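Local coordinates for iron-regulated ABC transporter siderophore-binding protein SirA (Staphylococcus aureus subsp. aureus, PDB 3MWF) that binds the iron-siderophore staphyloferrin B and probably delivers it to an ABC transporter for iron uptake, at residues W49-F55 / E268-A274; T32-V36 / Y57-L62; R23-Q29 / P42-S48. All blocks are in the same frame, centred on the assembly; numbering follows the deposited sequence. Where two conformers were deposited one is given.

Overall arrangement
The three contacts trace a path from the sheet of one lobe to the siderophore pocket. Contact 3 pairs strands 24-26 and 44-45; contact 2 packs the intervening helix 29-37 against the loop that follows the second strand; contact 1 carries an earlier part of that loop across to helix 268-273. Centres of contacts 2 and 3 lie about 9 Å apart, and a Thr32 OG1-Thr26 OG1 hydrogen bond of 2.7 Å links them. Contact 1, about 11 Å from contact 2 between centres, bears Trp49, Asn272 and Leu273 of the staphyloferrin B pocket. The salt bridge from Lys52 NZ to Glu47 OE2, 2.6 Å long, ties contact 1 to contact 3.

Contact 1: residues W49-F55 / E268-A274; sequences WTQKPKF and EITWNLA. With SE8 (5-[(2-{[(3S)-5-{[(2S)-2-amino-2-carboxyethyl]amino}-3-carboxy-3-hydroxy-5-oxopentanoyl]amino}ethyl)amino]-2,5-dioxopentanoic acid), chain C.
Phe55 and Ile269 meet because the phenylalanine ring swings beside its own backbone N, CG anti to the carbonyl carbon (chi1 -72°), beneath Ile269 CG2, which is anti to its own backbone N. The methyl lands squarely over the ring in a CH-pi contact, Ile269 CG2 lying 4.0 Å from the centroid of the Phe55 ring and 11° off its normal. Ile269 CD1 touches the Gln51 amide, whose OE1 accepts from Glu56 N. Leu273 meets the loop through CB on Phe55 CZ at 3.7 Å and CD1 on Thr50 CG2 and Trp49 CB, while its backbone O lies at the indole edge.

One face of that indole receives the siderophore, with N4 of staphyloferrin B 3.4 Å from Trp49 CH2. From the helix, Asn272 ND2 donates to the ligand's O24 at 2.8 Å, with an N-H...O angle of 159°. On another flank a water spans Thr50 OG1 and Glu268 OE2, donating to the latter; Glu268 OE1 is hydrogen-bonded to Ser228 OG. With no direct hydrogen bond between loop and helix, apolar contacts and this water join them, and the siderophore, touched by both, adds a further link at the pocket wall.

Contact 2: residues T32-V36 / Y57-L62; sequences TDVAV and YIKNDL
Helix 29-37 is the crossover helix of a beta-alpha-beta unit, and through residues 32-36 it packs against residues 57-62 of the loop that leaves strand 44-45 for strand 66-70. A single polar link accompanies a group of aliphatic contacts.

The polar link is short: Tyr57 OH donates to Asp33 OD2 at 2.5 Å. The oxygen is approached on its anti lone pair, away from OD1, and lies near the plane of the phenol ring at its edge, with carboxylate and ring planes 36° apart. Asp33 stretches toward the phenol because its CG stands anti to the backbone N (chi1 -179°). Its second oxygen, OD1, accepts from Lys278 N, and more weakly from Tyr277 N, at the start of helix 277-290. One buried carboxylate thus serves both the loop and a helix N-terminus, whose field would be expected to stabilise its negative charge.

Beside this bond, Val36 uses its two methyls separately. CG2 meets the end of Ile58, with CD1 at 3.8 Å, and also the branch of Leu62, with CD2 at 3.7 Å; CG1 rests instead on Asp61 CB. Ile58 CD1 reaches as far as the helix backbone, 3.8 Å from Asp33 CA. One turn back, Thr32 presents its methyl to the loop, CG2 lying 3.8 Å from Leu62 CD1, while its hydroxyl OG1 bonds to Thr26 OG1 on strand 24-26.

The helix is therefore held on several sides. Val34 and Ala35 touch helix 116-127, Ala35 also meets Pro42 ahead of strand 44-45, and both Val36 and Tyr57 contact Lys278 on helix 277-290.

Contact 3: residues R23-Q29 / P42-S48; sequences RVVTLYQ and PVGAVES
Gln29 NE2 donates to Glu47 O at 3.0 Å in an almost straight bond (174°), the acceptor lying in the plane of the side-chain amide. A bend at chi2 (-64°) folds the glutamine, which follows the helix N-cap residue Tyr28, back over residues 46-48; NE2 also bonds to Glu71 OE1, so two acceptors fix the amide's rotation, and OE1 comes to rest against Ser48 CA.

Three backbone bonds join the two segments. Val46 N gives to Thr26 O at 3.1 Å, Thr26 N to Gly44 O at 3.1 Å, and Val43 N to Val24 O at 2.9 Å. Two CA-H...O contacts supplement them: Val25 CA lies 3.2 Å from Gly44 O, and Ala45 CA faces Thr26 O.

Side chains close the seam outward. Val25 CG2 meets Val43 CG2, while Thr26 OG1 sits among Ala45 CB and the Pro42 ring on the face covered by helix 29-37, where Thr32 OG1 is its polar partner. Val46 spreads its methyls over the backbone of Leu27, and its CG1 is 4.0 Å from Leu27 CD2. At the far end, Val43 CG1 stands over one face of the Arg23 guanidinium, whose NE and NH2 are held by the carbonyls of Lys83 and Leu82.

Parallel neighbours joined through helix 29-37 form a beta-alpha-beta crossover within the mixed sheet of one lobe, an arrangement found in periplasmic binding proteins.

Contact 1: residues W49-F55 / E268-A274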
# COMPACT_ATOMS: atom_id res chain seq x y z
N TRP A 49 -6.82 -4.72 -8.21
CA TRP A 49 -8.05 -4.11 -7.77
C TRP A 49 -8.74 -3.31 -8.88
O TRP A 49 -9.98 -3.21 -8.93
CB TRP A 49 -7.76 -3.14 -6.63
CG TRP A 49 -7.43 -3.76 -5.30
CD1 TRP A 49 -6.24 -3.66 -4.64
CD2 TRP A 49 -8.30 -4.54 -4.47
NE1 TRP A 49 -6.30 -4.36 -3.44
CE2 TRP A 49 -7.56 -4.89 -3.30
CE3 TRP A 49 -9.63 -4.96 -4.58
CZ2 TRP A 49 -8.10 -5.65 -2.25
CZ3 TRP A 49 -10.18 -5.73 -3.54
CH2 TRP A 49 -9.42 -6.06 -2.38
N THR A 50 -7.92 -2.70 -9.72
CA THR A 50 -8.44 -1.98 -10.91
C THR A 50 -7.56 -2.41 -12.07
O THR A 50 -6.59 -3.16 -11.86
CB THR A 50 -8.36 -0.44 -10.76
OG1 THR A 50 -6.98 -0.06 -10.61
CG2 THR A 50 -9.21 0.06 -9.58
N GLN A 51 -7.88 -1.96 -13.29
CA GLN A 51 -7.14 -2.43 -14.47
C GLN A 51 -7.10 -3.97 -14.51
O GLN A 51 -6.10 -4.54 -14.90
CB GLN A 51 -5.71 -1.89 -14.50
CG GLN A 51 -5.68 -0.34 -14.50
CD GLN A 51 -4.29 0.22 -14.59
OE1 GLN A 51 -3.30 -0.44 -14.28
NE2 GLN A 51 -4.20 1.48 -15.03
N LYS A 52 -8.21 -4.60 -14.15
CA LYS A 52 -8.21 -6.06 -14.01
C LYS A 52 -7.87 -6.73 -15.34
O LYS A 52 -8.26 -6.22 -16.40
CB LYS A 52 -9.59 -6.54 -13.58
CG LYS A 52 -10.05 -6.03 -12.23
CD LYS A 52 -11.33 -6.74 -11.80
CE LYS A 52 -11.74 -6.26 -10.42
NZ LYS A 52 -12.70 -7.24 -9.78
N PRO A 53 -7.19 -7.87 -15.31
CA PRO A 53 -6.77 -8.66 -14.13
C PRO A 53 -5.39 -8.30 -13.57
O PRO A 53 -5.04 -8.82 -12.50
CB PRO A 53 -6.73 -10.08 -14.70
CG PRO A 53 -6.27 -9.89 -16.06
CD PRO A 53 -6.97 -8.64 -16.55
N LYS A 54 -4.62 -7.47 -14.27
CA LYS A 54 -3.24 -7.18 -13.88
C LYS A 54 -2.94 -5.70 -14.11
O LYS A 54 -3.16 -5.19 -15.21
CB LYS A 54 -2.25 -8.02 -14.72
CG LYS A 54 -2.37 -9.55 -14.48
CD LYS A 54 -1.65 -10.34 -15.58
CE LYS A 54 -1.91 -11.85 -15.38
NZ LYS A 54 -1.33 -12.63 -16.52
N PHE A 55 -2.43 -5.02 -13.09
CA PHE A 55 -2.09 -3.62 -13.24
C PHE A 55 -1.14 -3.41 -14.42
O PHE A 55 -0.17 -4.17 -14.60
CB PHE A 55 -1.38 -3.07 -11.99
CG PHE A 55 -2.26 -2.90 -10.80
CD1 PHE A 55 -3.44 -2.15 -10.88
CD2 PHE A 55 -1.89 -3.45 -9.56
CE1 PHE A 55 -4.26 -1.96 -9.76
CE2 PHE A 55 -2.70 -3.28 -8.45
CZ PHE A 55 -3.88 -2.54 -8.52
N GLU A 268 -4.39 6.34 -7.93
CA GLU A 268 -4.75 5.39 -6.84
C GLU A 268 -3.85 4.15 -6.80
O GLU A 268 -3.69 3.55 -5.73
CB GLU A 268 -6.22 4.96 -6.93
CG GLU A 268 -6.54 4.20 -8.25
CD GLU A 268 -7.99 3.77 -8.38
OE1 GLU A 268 -8.69 3.51 -7.39
OE2 GLU A 268 -8.44 3.69 -9.53
N ILE A 269 -3.29 3.74 -7.94
CA ILE A 269 -2.46 2.52 -7.96
C ILE A 269 -1.16 2.76 -7.21
O ILE A 269 -0.79 1.99 -6.33
CB ILE A 269 -2.21 2.04 -9.41
CG1 ILE A 269 -3.55 1.71 -10.04
CG2 ILE A 269 -1.28 0.82 -9.42
CD1 ILE A 269 -3.44 1.47 -11.57
N THR A 270 -0.51 3.88 -7.53
CA THR A 270 0.71 4.30 -6.82
C THR A 270 0.46 4.57 -5.34
O THR A 270 1.25 4.17 -4.47
CB THR A 270 1.27 5.55 -7.48
OG1 THR A 270 1.70 5.18 -8.79
CG2 THR A 270 2.48 6.13 -6.71
N TRP A 271 -0.64 5.29 -5.07
CA TRP A 271 -0.89 5.82 -3.75
C TRP A 271 -1.52 4.84 -2.78
O TRP A 271 -1.48 5.09 -1.56
CB TRP A 271 -1.70 7.13 -3.82
CG TRP A 271 -0.80 8.29 -4.17
CD1 TRP A 271 -0.30 8.61 -5.42
CD2 TRP A 271 -0.23 9.22 -3.25
NE1 TRP A 271 0.53 9.71 -5.32
CE2 TRP A 271 0.60 10.10 -4.00
CE3 TRP A 271 -0.34 9.41 -1.86
CZ2 TRP A 271 1.30 11.16 -3.41
CZ3 TRP A 271 0.36 10.46 -1.26
CH2 TRP A 271 1.17 11.33 -2.04
N ASN A 272 -2.10 3.75 -3.28
CA ASN A 272 -2.68 2.78 -2.37
C ASN A 272 -2.81 1.35 -2.87
O ASN A 272 -2.56 0.38 -2.12
CB ASN A 272 -4.09 3.23 -1.91
CG ASN A 272 -4.58 2.40 -0.75
OD1 ASN A 272 -3.87 2.25 0.26
ND2 ASN A 272 -5.78 1.86 -0.88
N LEU A 273 -3.25 1.19 -4.12
CA LEU A 273 -3.69 -0.17 -4.51
C LEU A 273 -2.58 -1.17 -4.73
O LEU A 273 -2.75 -2.34 -4.36
CB LEU A 273 -4.60 -0.12 -5.75
CG LEU A 273 -5.88 0.70 -5.60
CD1 LEU A 273 -6.68 0.71 -6.92
CD2 LEU A 273 -6.80 0.32 -4.41
N ALA A 274 -1.47 -0.74 -5.34
CA ALA A 274 -0.40 -1.66 -5.67
C ALA A 274 0.26 -2.25 -4.42
O ALA A 274 0.64 -3.43 -4.40
CB ALA A 274 0.64 -1.01 -6.60
C1 SE8 C . -11.66 -4.37 0.12
C2 SE8 C . -12.01 -3.03 -0.48
C3 SE8 C . -11.28 -2.83 -1.80
N4 SE8 C . -9.84 -2.73 -1.64
C5 SE8 C . -9.23 -1.56 -1.52
C6 SE8 C . -7.75 -1.60 -1.20
C7 SE8 C . -7.53 -1.75 0.30
C8 SE8 C . -6.02 -1.95 0.54
C9 SE8 C . -5.60 -1.90 2.01
N10 SE8 C . -6.44 -2.40 2.92
C11 SE8 C . -6.05 -2.39 4.31
C12 SE8 C . -5.98 -3.80 4.86
N13 SE8 C . -6.03 -3.82 6.32
C14 SE8 C . -7.19 -3.77 7.04
C15 SE8 C . -8.49 -4.10 6.38
C16 SE8 C . -8.84 -2.82 5.67
C17 SE8 C . -9.60 -2.96 4.40
C18 SE8 C . -10.84 -2.20 4.38
O19 SE8 C . -12.16 -5.40 -0.38
O20 SE8 C . -10.93 -4.38 1.13
N21 SE8 C . -11.66 -1.97 0.48
O22 SE8 C . -9.78 -0.49 -1.65
C23 SE8 C . -8.08 -0.54 1.04
O24 SE8 C . -7.43 0.54 1.02
O25 SE8 C . -9.15 -0.64 1.68
O26 SE8 C . -8.29 -2.88 0.77
O27 SE8 C . -4.51 -1.43 2.31
O28 SE8 C . -7.21 -3.44 8.21
O29 SE8 C . -9.16 -3.54 3.40
O30 SE8 C . -11.30 -1.85 3.29
O31 SE8 C . -11.40 -1.88 5.46
O HOH W 1 -7.08 2.61 -11.46

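Contact 2: residues T32-V36 / Y57-L62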
# COMPACT_ATOMS: atom_id res chain seq x y z
N THR A 32 2.60 -9.63 -4.74
CA THR A 32 2.86 -9.82 -6.19
C THR A 32 3.97 -8.90 -6.68
O THR A 32 4.89 -9.33 -7.41
CB THR A 32 1.59 -9.58 -6.98
OG1 THR A 32 0.58 -10.46 -6.48
CG2 THR A 32 1.81 -9.92 -8.47
N ASP A 33 3.88 -7.65 -6.26
CA ASP A 33 4.87 -6.64 -6.59
C ASP A 33 6.23 -7.00 -6.03
O ASP A 33 7.25 -6.90 -6.73
CB ASP A 33 4.39 -5.28 -6.06
CG ASP A 33 5.38 -4.14 -6.39
OD1 ASP A 33 6.49 -4.09 -5.79
OD2 ASP A 33 5.02 -3.28 -7.25
N VAL A 34 6.27 -7.43 -4.78
CA VAL A 34 7.54 -7.77 -4.14
C VAL A 34 8.17 -9.00 -4.82
O VAL A 34 9.39 -9.03 -5.03
CB VAL A 34 7.34 -7.96 -2.61
CG1 VAL A 34 8.55 -8.65 -1.94
CG2 VAL A 34 7.10 -6.60 -1.96
N ALA A 35 7.35 -9.98 -5.19
CA ALA A 35 7.88 -11.18 -5.87
C ALA A 35 8.60 -10.75 -7.15
O ALA A 35 9.76 -11.13 -7.42
CB ALA A 35 6.76 -12.14 -6.19
N VAL A 36 7.91 -9.94 -7.95
CA VAL A 36 8.52 -9.41 -9.18
C VAL A 36 9.82 -8.63 -8.90
O VAL A 36 10.85 -8.81 -9.59
CB VAL A 36 7.47 -8.59 -9.98
CG1 VAL A 36 8.12 -7.75 -11.10
CG2 VAL A 36 6.36 -9.49 -10.54
N TYR A 57 1.29 -1.37 -14.90
CA TYR A 57 2.70 -1.19 -14.55
C TYR A 57 3.47 -2.52 -14.39
O TYR A 57 4.67 -2.57 -14.60
CB TYR A 57 2.88 -0.26 -13.32
CG TYR A 57 2.85 -1.01 -11.99
CD1 TYR A 57 1.65 -1.27 -11.36
CD2 TYR A 57 4.02 -1.49 -11.42
CE1 TYR A 57 1.61 -1.99 -10.14
CE2 TYR A 57 4.02 -2.20 -10.22
CZ TYR A 57 2.80 -2.45 -9.59
OH TYR A 57 2.79 -3.14 -8.41
N ILE A 58 2.76 -3.60 -14.08
CA ILE A 58 3.39 -4.89 -13.81
C ILE A 58 3.02 -6.05 -14.74
O ILE A 58 3.63 -7.14 -14.66
CB ILE A 58 3.11 -5.27 -12.33
CG1 ILE A 58 4.18 -6.22 -11.77
CG2 ILE A 58 1.66 -5.76 -12.12
CD1 ILE A 58 4.03 -6.44 -10.26
N LYS A 59 2.04 -5.85 -15.62
CA LYS A 59 1.44 -6.99 -16.33
C LYS A 59 2.46 -7.71 -17.24
O LYS A 59 2.38 -8.92 -17.39
CB LYS A 59 0.16 -6.61 -17.08
CG LYS A 59 0.41 -5.84 -18.34
CD LYS A 59 -0.88 -5.43 -19.03
CE LYS A 59 -0.52 -4.71 -20.34
NZ LYS A 59 -1.67 -3.93 -20.83
N ASN A 60 3.43 -6.96 -17.78
CA ASN A 60 4.46 -7.55 -18.65
C ASN A 60 5.46 -8.42 -17.88
O ASN A 60 6.20 -9.21 -18.47
CB ASN A 60 5.20 -6.48 -19.50
CG ASN A 60 4.29 -5.83 -20.57
OD1 ASN A 60 3.32 -6.43 -21.06
ND2 ASN A 60 4.60 -4.59 -20.92
N ASP A 61 5.48 -8.25 -16.55
CA ASP A 61 6.26 -9.12 -15.68
C ASP A 61 5.42 -10.28 -15.15
O ASP A 61 5.95 -11.17 -14.47
CB ASP A 61 6.81 -8.33 -14.49
CG ASP A 61 7.58 -7.14 -14.91
OD1 ASP A 61 7.13 -6.00 -14.64
OD2 ASP A 61 8.64 -7.33 -15.54
N LEU A 62 4.12 -10.27 -15.46
CA LEU A 62 3.20 -11.33 -15.03
C LEU A 62 2.58 -12.08 -16.20
O LEU A 62 1.49 -12.64 -16.08
CB LEU A 62 2.07 -10.76 -14.17
CG LEU A 62 2.45 -10.02 -12.89
CD1 LEU A 62 1.17 -9.46 -12.23
CD2 LEU A 62 3.21 -10.94 -11.93

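Contact 3: residues R23-Q29 / P42-S48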
# COMPACT_ATOMS: atom_id res chain seq x y z
N ARG A 23 7.78 -21.85 -7.47
CA ARG A 23 6.41 -21.66 -7.92
C ARG A 23 5.62 -20.98 -6.80
O ARG A 23 5.05 -21.65 -5.94
CB ARG A 23 5.75 -23.00 -8.27
CG ARG A 23 6.46 -23.76 -9.39
CD ARG A 23 5.72 -25.06 -9.72
NE ARG A 23 4.37 -24.82 -10.21
CZ ARG A 23 4.07 -24.41 -11.44
NH1 ARG A 23 5.05 -24.21 -12.33
NH2 ARG A 23 2.81 -24.20 -11.79
N VAL A 24 5.62 -19.65 -6.79
CA VAL A 24 5.00 -18.90 -5.70
C VAL A 24 3.67 -18.29 -6.13
O VAL A 24 3.53 -17.83 -7.27
CB VAL A 24 5.96 -17.82 -5.13
CG1 VAL A 24 6.24 -16.74 -6.15
CG2 VAL A 24 5.39 -17.21 -3.84
N VAL A 25 2.69 -18.34 -5.23
CA VAL A 25 1.37 -17.75 -5.43
C VAL A 25 1.27 -16.60 -4.43
O VAL A 25 1.48 -16.80 -3.24
CB VAL A 25 0.24 -18.77 -5.23
CG1 VAL A 25 -1.13 -18.07 -5.16
CG2 VAL A 25 0.26 -19.81 -6.37
N THR A 26 0.94 -15.41 -4.93
CA THR A 26 0.86 -14.21 -4.11
C THR A 26 -0.58 -13.78 -3.96
O THR A 26 -1.28 -13.56 -4.96
CB THR A 26 1.73 -13.07 -4.70
OG1 THR A 26 1.49 -12.96 -6.11
CG2 THR A 26 3.19 -13.36 -4.45
N LEU A 27 -1.03 -13.65 -2.70
CA LEU A 27 -2.46 -13.41 -2.39
C LEU A 27 -2.80 -11.99 -1.97
O LEU A 27 -3.91 -11.73 -1.53
CB LEU A 27 -2.94 -14.38 -1.31
CG LEU A 27 -2.80 -15.86 -1.72
CD1 LEU A 27 -3.39 -16.75 -0.63
CD2 LEU A 27 -3.53 -16.15 -3.03
N TYR A 28 -1.84 -11.07 -2.09
CA TYR A 28 -2.21 -9.66 -2.05
C TYR A 28 -1.34 -8.84 -3.01
O TYR A 28 -0.25 -9.27 -3.35
CB TYR A 28 -2.16 -9.10 -0.62
CG TYR A 28 -0.88 -9.18 0.14
CD1 TYR A 28 -0.59 -10.31 0.93
CD2 TYR A 28 0.00 -8.09 0.18
CE1 TYR A 28 0.58 -10.35 1.70
CE2 TYR A 28 1.18 -8.14 0.94
CZ TYR A 28 1.44 -9.26 1.73
OH TYR A 28 2.58 -9.33 2.50
N GLN A 29 -1.84 -7.67 -3.41
CA GLN A 29 -1.17 -6.89 -4.47
C GLN A 29 0.31 -6.69 -4.18
O GLN A 29 1.15 -6.84 -5.06
CB GLN A 29 -1.82 -5.51 -4.57
CG GLN A 29 -3.37 -5.51 -4.57
CD GLN A 29 -3.95 -6.22 -5.77
OE1 GLN A 29 -3.56 -5.96 -6.90
NE2 GLN A 29 -4.89 -7.15 -5.53
N PRO A 42 5.51 -14.81 -10.04
CA PRO A 42 4.56 -15.73 -9.43
C PRO A 42 3.87 -16.62 -10.48
O PRO A 42 3.59 -16.17 -11.59
CB PRO A 42 3.53 -14.81 -8.75
CG PRO A 42 4.24 -13.53 -8.54
CD PRO A 42 5.15 -13.40 -9.77
N VAL A 43 3.64 -17.88 -10.13
CA VAL A 43 2.85 -18.74 -11.01
C VAL A 43 1.36 -18.41 -10.93
O VAL A 43 0.59 -18.70 -11.85
CB VAL A 43 3.14 -20.25 -10.80
CG1 VAL A 43 4.64 -20.50 -11.08
CG2 VAL A 43 2.73 -20.73 -9.39
N GLY A 44 0.97 -17.79 -9.80
CA GLY A 44 -0.41 -17.38 -9.56
C GLY A 44 -0.44 -16.11 -8.72
O GLY A 44 0.42 -15.90 -7.90
N ALA A 45 -1.45 -15.29 -8.96
CA ALA A 45 -1.62 -14.02 -8.21
C ALA A 45 -3.07 -13.68 -8.11
O ALA A 45 -3.87 -14.02 -8.98
CB ALA A 45 -0.87 -12.88 -8.89
N VAL A 46 -3.45 -12.96 -7.05
CA VAL A 46 -4.79 -12.41 -7.02
C VAL A 46 -4.92 -11.30 -8.10
O VAL A 46 -3.93 -10.69 -8.50
CB VAL A 46 -5.18 -11.86 -5.62
CG1 VAL A 46 -5.43 -13.06 -4.63
CG2 VAL A 46 -4.14 -10.83 -5.09
N GLU A 47 -6.13 -11.12 -8.59
CA GLU A 47 -6.37 -10.07 -9.60
C GLU A 47 -6.09 -8.68 -9.01
O GLU A 47 -6.23 -8.47 -7.81
CB GLU A 47 -7.80 -10.16 -10.13
CG GLU A 47 -8.85 -9.60 -9.24
CD GLU A 47 -10.25 -9.83 -9.76
OE1 GLU A 47 -10.41 -10.63 -10.71
OE2 GLU A 47 -11.18 -9.25 -9.17
N SER A 48 -5.70 -7.75 -9.87
CA SER A 48 -5.53 -6.37 -9.45
C SER A 48 -6.86 -5.75 -9.07
O SER A 48 -7.93 -6.15 -9.55
CB SER A 48 -4.86 -5.57 -10.58
OG SER A 48 -5.59 -5.73 -11.80